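Local coordinates for periplasmic solute binding protein (Pectobacterium atrosepticum, PDB 4RY1) that probably binds a sugar or related solute in the periplasm and delivers it to an ABC-type transporter for uptake, at residues A[69-83]-A[100-112]. Numbering follows the deposited sequence.
Sequences LPQFSRNGDGFYDLN and KTADVKGKLQGLP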
loop_
_atom_site.group_PDB
_atom_site.type_symbol
_atom_site.label_atom_id
_atom_site.label_comp_id
_atom_site.label_asym_id
_atom_site.label_seq_id
_atom_site.Cartn_x
_atom_site.Cartn_y
_atom_site.Cartn_z
ATOM N N LEU A 69 -5.033 7.693 -9.759
ATOM C CA LEU A 69 -4.793 8.251 -11.085
ATOM C C LEU A 69 -5.906 7.927 -12.099
ATOM O O LEU A 69 -6.217 8.769 -12.943
ATOM C CB LEU A 69 -3.411 7.896 -11.628
ATOM C CG LEU A 69 -2.241 8.567 -10.917
ATOM C CD1 LEU A 69 -0.936 8.137 -11.570
ATOM C CD2 LEU A 69 -2.355 10.082 -10.939
ATOM N N PRO A 70 -6.529 6.725 -12.030
ATOM C CA PRO A 70 -7.682 6.554 -12.959
ATOM C C PRO A 70 -8.794 7.594 -12.775
ATOM O O PRO A 70 -9.254 8.195 -13.747
ATOM C CB PRO A 70 -8.140 5.123 -12.682
ATOM C CG PRO A 70 -6.860 4.454 -12.279
ATOM C CD PRO A 70 -6.164 5.450 -11.390
ATOM N N GLN A 71 -9.163 7.856 -11.537
ATOM C CA GLN A 71 -10.206 8.841 -11.227
ATOM C C GLN A 71 -9.822 10.234 -11.701
ATOM O O GLN A 71 -10.603 10.929 -12.348
ATOM C CB GLN A 71 -10.496 8.876 -9.722
ATOM C CG GLN A 71 -11.419 10.024 -9.333
ATOM C CD GLN A 71 -11.820 10.055 -7.860
ATOM O OE1 GLN A 71 -11.506 9.135 -7.067
ATOM N NE2 GLN A 71 -12.525 11.133 -7.480
ATOM N N PHE A 72 -8.627 10.670 -11.326
ATOM C CA PHE A 72 -8.233 12.062 -11.548
ATOM C C PHE A 72 -7.597 12.362 -12.902
ATOM O O PHE A 72 -7.607 13.525 -13.354
ATOM C CB PHE A 72 -7.305 12.523 -10.416
ATOM C CG PHE A 72 -7.990 12.627 -9.072
ATOM C CD1 PHE A 72 -9.166 13.345 -8.934
ATOM C CD2 PHE A 72 -7.463 11.993 -7.952
ATOM C CE1 PHE A 72 -9.800 13.438 -7.707
ATOM C CE2 PHE A 72 -8.073 12.090 -6.721
ATOM C CZ PHE A 72 -9.260 12.814 -6.601
ATOM N N SER A 73 -6.979 11.347 -13.506
ATOM C CA SER A 73 -6.181 11.544 -14.722
ATOM C C SER A 73 -6.649 10.757 -15.946
ATOM O O SER A 73 -6.759 11.319 -17.018
ATOM C CB SER A 73 -4.705 11.232 -14.444
ATOM O OG SER A 73 -4.194 12.056 -13.397
ATOM N N ARG A 74 -6.883 9.459 -15.812
ATOM C CA ARG A 74 -7.376 8.695 -16.967
ATOM C C ARG A 74 -8.776 9.152 -17.357
ATOM O O ARG A 74 -9.085 9.337 -18.530
ATOM C CB ARG A 74 -7.409 7.208 -16.672
ATOM C CG ARG A 74 -6.065 6.608 -16.343
ATOM C CD ARG A 74 -6.145 5.102 -16.398
ATOM N NE ARG A 74 -4.942 4.478 -15.863
ATOM C CZ ARG A 74 -4.626 3.197 -16.014
ATOM N NH1 ARG A 74 -5.417 2.388 -16.719
ATOM N NH2 ARG A 74 -3.518 2.713 -15.459
ATOM N N ASN A 75 -9.573 9.388 -16.331
ATOM C CA ASN A 75 -10.982 9.747 -16.456
ATOM C C ASN A 75 -11.352 11.110 -15.887
ATOM O O ASN A 75 -12.513 11.399 -15.597
ATOM C CB ASN A 75 -11.792 8.616 -15.871
ATOM C CG ASN A 75 -11.426 7.303 -16.527
ATOM O OD1 ASN A 75 -11.360 7.215 -17.755
ATOM N ND2 ASN A 75 -11.174 6.310 -15.755
ATOM N N GLY A 76 -10.339 11.958 -15.784
ATOM C CA GLY A 76 -10.490 13.322 -15.301
ATOM C C GLY A 76 -9.596 14.285 -16.052
ATOM O O GLY A 76 -9.082 13.962 -17.099
ATOM N N ASP A 77 -9.430 15.477 -15.481
ATOM C CA ASP A 77 -8.690 16.566 -16.111
ATOM C C ASP A 77 -7.185 16.355 -16.067
ATOM O O ASP A 77 -6.456 16.990 -16.815
ATOM C CB ASP A 77 -8.960 17.899 -15.412
ATOM C CG ASP A 77 -10.406 18.344 -15.501
ATOM O OD1 ASP A 77 -11.102 17.981 -16.475
ATOM O OD2 ASP A 77 -10.846 19.109 -14.605
ATOM N N GLY A 78 -6.720 15.489 -15.173
ATOM C CA GLY A 78 -5.298 15.301 -14.986
ATOM C C GLY A 78 -4.677 16.392 -14.145
ATOM O O GLY A 78 -5.292 17.403 -13.793
ATOM N N PHE A 79 -3.432 16.138 -13.816
ATOM C CA PHE A 79 -2.610 17.046 -13.056
ATOM C C PHE A 79 -1.652 17.801 -13.975
ATOM O O PHE A 79 -1.552 17.526 -15.198
ATOM C CB PHE A 79 -1.892 16.264 -11.954
ATOM C CG PHE A 79 -2.834 15.681 -10.932
ATOM C CD1 PHE A 79 -3.588 16.505 -10.095
ATOM C CD2 PHE A 79 -3.031 14.316 -10.838
ATOM C CE1 PHE A 79 -4.472 15.981 -9.177
ATOM C CE2 PHE A 79 -3.915 13.793 -9.900
ATOM C CZ PHE A 79 -4.629 14.626 -9.065
ATOM N N TYR A 80 -0.943 18.767 -13.399
ATOM C CA TYR A 80 0.106 19.435 -14.139
ATOM C C TYR A 80 1.154 18.414 -14.602
ATOM O O TYR A 80 1.622 17.583 -13.805
ATOM C CB TYR A 80 0.727 20.516 -13.276
ATOM C CG TYR A 80 1.849 21.289 -13.920
ATOM C CD1 TYR A 80 1.598 22.484 -14.583
ATOM C CD2 TYR A 80 3.183 20.871 -13.797
ATOM C CE1 TYR A 80 2.624 23.227 -15.143
ATOM C CE2 TYR A 80 4.203 21.595 -14.364
ATOM C CZ TYR A 80 3.924 22.781 -15.027
ATOM O OH TYR A 80 4.988 23.485 -15.549
ATOM N N ASP A 81 1.530 18.495 -15.870
ATOM C CA ASP A 81 2.483 17.547 -16.449
ATOM C C ASP A 81 3.897 17.813 -15.934
ATOM O O ASP A 81 4.567 18.773 -16.335
ATOM C CB ASP A 81 2.441 17.648 -17.965
ATOM C CG ASP A 81 3.386 16.706 -18.665
ATOM O OD1 ASP A 81 4.064 15.880 -18.015
ATOM O OD2 ASP A 81 3.450 16.827 -19.916
ATOM N N LEU A 82 4.364 16.928 -15.052
ATOM C CA LEU A 82 5.675 17.116 -14.409
ATOM C C LEU A 82 6.871 17.047 -15.356
ATOM O O LEU A 82 7.943 17.537 -15.019
ATOM C CB LEU A 82 5.880 16.119 -13.283
ATOM C CG LEU A 82 4.867 16.183 -12.134
ATOM C CD1 LEU A 82 5.262 15.174 -11.071
ATOM C CD2 LEU A 82 4.770 17.552 -11.493
ATOM N N ASN A 83 6.682 16.488 -16.554
ATOM C CA ASN A 83 7.743 16.562 -17.561
ATOM C C ASN A 83 8.089 18.008 -17.914
ATOM O O ASN A 83 9.199 18.270 -18.355
ATOM C CB ASN A 83 7.411 15.767 -18.843
ATOM C CG ASN A 83 7.246 14.272 -18.605
ATOM O OD1 ASN A 83 6.330 13.616 -19.169
ATOM N ND2 ASN A 83 8.132 13.713 -17.828
ATOM N N LYS A 100 7.430 5.647 -14.934
ATOM C CA LYS A 100 6.468 5.060 -15.857
ATOM C C LYS A 100 5.122 4.788 -15.155
ATOM O O LYS A 100 4.061 4.989 -15.767
ATOM C CB LYS A 100 7.045 3.796 -16.506
ATOM C CG LYS A 100 6.124 3.092 -17.497
ATOM C CD LYS A 100 5.856 3.882 -18.775
ATOM C CE LYS A 100 5.555 2.932 -19.930
ATOM N NZ LYS A 100 5.188 3.621 -21.199
ATOM N N THR A 101 5.161 4.398 -13.874
ATOM C CA THR A 101 3.942 4.053 -13.117
ATOM C C THR A 101 2.961 5.225 -13.041
ATOM O O THR A 101 1.781 5.023 -12.831
ATOM C CB THR A 101 4.204 3.604 -11.636
ATOM O OG1 THR A 101 4.670 4.708 -10.851
ATOM C CG2 THR A 101 5.213 2.461 -11.551
ATOM N N ALA A 102 3.469 6.440 -13.154
ATOM C CA ALA A 102 2.639 7.655 -12.987
ATOM C C ALA A 102 2.359 8.400 -14.291
ATOM O O ALA A 102 1.790 9.497 -14.275
ATOM C CB ALA A 102 3.275 8.597 -11.973
ATOM N N ASP A 103 2.753 7.795 -15.411
ATOM C CA ASP A 103 2.483 8.364 -16.726
ATOM C C ASP A 103 1.056 8.049 -17.131
ATOM O O ASP A 103 0.592 6.951 -16.936
ATOM C CB ASP A 103 3.405 7.773 -17.787
ATOM C CG ASP A 103 3.161 8.360 -19.144
ATOM O OD1 ASP A 103 3.582 9.508 -19.347
ATOM O OD2 ASP A 103 2.518 7.698 -19.994
ATOM N N VAL A 104 0.384 9.044 -17.694
ATOM C CA VAL A 104 -0.895 8.854 -18.387
ATOM C C VAL A 104 -0.758 9.530 -19.741
ATOM O O VAL A 104 -0.628 10.751 -19.834
ATOM C CB VAL A 104 -2.131 9.384 -17.624
ATOM C CG1 VAL A 104 -3.408 9.220 -18.459
ATOM C CG2 VAL A 104 -2.287 8.666 -16.294
ATOM N N LYS A 105 -0.803 8.709 -20.781
ATOM C CA LYS A 105 -0.728 9.183 -22.171
ATOM C C LYS A 105 0.439 10.126 -22.436
ATOM O O LYS A 105 0.314 11.112 -23.172
ATOM C CB LYS A 105 -2.049 9.815 -22.565
ATOM C CG LYS A 105 -3.155 8.777 -22.546
ATOM C CD LYS A 105 -4.217 9.099 -23.570
ATOM C CE LYS A 105 -5.436 9.724 -22.932
ATOM N NZ LYS A 105 -6.314 8.604 -22.451
ATOM N N GLY A 106 1.582 9.804 -21.842
ATOM C CA GLY A 106 2.790 10.594 -22.062
ATOM C C GLY A 106 3.039 11.732 -21.090
ATOM O O GLY A 106 4.134 12.278 -21.079
ATOM N N LYS A 107 2.032 12.080 -20.278
ATOM C CA LYS A 107 2.136 13.179 -19.321
ATOM C C LYS A 107 2.337 12.620 -17.916
ATOM O O LYS A 107 1.589 11.757 -17.468
ATOM C CB LYS A 107 0.875 14.007 -19.358
ATOM C CG LYS A 107 0.638 14.627 -20.728
ATOM C CD LYS A 107 -0.443 15.675 -20.697
ATOM C CE LYS A 107 -0.627 16.329 -22.063
ATOM N NZ LYS A 107 -1.406 15.455 -22.976
ATOM N N LEU A 108 3.381 13.089 -17.245
ATOM C CA LEU A 108 3.721 12.572 -15.912
ATOM C C LEU A 108 2.822 13.195 -14.851
ATOM O O LEU A 108 2.884 14.394 -14.609
ATOM C CB LEU A 108 5.195 12.816 -15.615
ATOM C CG LEU A 108 5.699 12.276 -14.273
ATOM C CD1 LEU A 108 5.514 10.774 -14.159
ATOM C CD2 LEU A 108 7.159 12.637 -14.075
ATOM N N GLN A 109 1.978 12.383 -14.227
ATOM C CA GLN A 109 0.917 12.887 -13.356
ATOM C C GLN A 109 1.359 13.158 -11.922
ATOM O O GLN A 109 0.693 13.891 -11.198
ATOM C CB GLN A 109 -0.261 11.896 -13.333
ATOM C CG GLN A 109 -0.880 11.639 -14.701
ATOM C CD GLN A 109 -1.358 12.928 -15.336
ATOM O OE1 GLN A 109 -0.874 13.347 -16.412
ATOM N NE2 GLN A 109 -2.280 13.574 -14.679
ATOM N N GLY A 110 2.441 12.513 -11.505
ATOM C CA GLY A 110 2.903 12.603 -10.130
ATOM C C GLY A 110 4.294 12.017 -10.018
ATOM O O GLY A 110 4.718 11.258 -10.873
ATOM N N LEU A 111 5.004 12.402 -8.962
ATOM C CA LEU A 111 6.365 11.945 -8.749
ATOM C C LEU A 111 6.341 10.944 -7.566
ATOM O O LEU A 111 5.986 11.317 -6.442
ATOM C CB LEU A 111 7.270 13.113 -8.407
ATOM C CG LEU A 111 8.756 12.845 -8.226
ATOM C CD1 LEU A 111 9.353 12.051 -9.391
ATOM C CD2 LEU A 111 9.468 14.191 -8.043
ATOM N N PRO A 112 6.679 9.673 -7.799
ATOM C CA PRO A 112 6.693 8.759 -6.674
ATOM C C PRO A 112 7.604 9.183 -5.547
ATOM O O PRO A 112 8.758 9.524 -5.779
ATOM C CB PRO A 112 7.163 7.448 -7.299
ATOM C CG PRO A 112 6.648 7.545 -8.692
ATOM C CD PRO A 112 6.895 8.973 -9.069
HETATM O O HOH W 1 -6.550 10.558 -19.974
HETATM O O HOH W 2 1.582 16.551 -11.212
HETATM O O HOH W 3 4.921 15.183 -21.362
#
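Asp-81 OD1 is gripped by two backbone amides that come from opposite faces of its carboxylate. Leu-108 N reaches it at 3.0 Å across the contact, and Asn-83 N, two residues on, in the short 3-10 segment that begins at Leu-82, closes an Asx turn. Both donors lie well out of the carboxylate plane, that of Leu-108 by 51°. With CG anti to the backbone N (chi1 -180°), the group swings across Lys-107, whose CG lies 3.7 Å from Asp-81 OD2. One residue further, Leu-82 N returns a bond to Leu-108 O, nearly straight at 171° and in the carbonyl plane, so peptide groups on both sides of Leu-108 are held by 81-82. A water joins Tyr-80 O to Gln-109 O.

Leu-82 points its CD1 at the peptide between Gly-110 and Leu-111, 3.5 Å from Gly-110 C, while its CB rests on Leu-108 CD2. The side chain of Gln-109, bent at its second torsion, folds its amide in between Ser-73 and the backbone of Gly-78 and Phe-79. Its CB meets Leu-69 CD2 at 3.7 Å, and the other methyl of that leucine, CD1, lies over Ala-102 CA. Val-104 CG2 covers Ser-73 CB at 4.0 Å.

The contact thus fastens the hairpin 103-108, closed by a type I' turn, and the start of strand 107-123 to helix 69-74 and to the loop and 3-10 segment that follow it, within a periplasmic binding protein fold. Strand 284-292 pairs with strand 107-123, Phe-290 bonding Leu-111 through the backbone, and its Ile-292 makes a backbone hydrogen bond to Tyr-80; Phe-79 packs on helix 45-55, and Leu-82 and Leu-111 share Met-306 of helix 299-310.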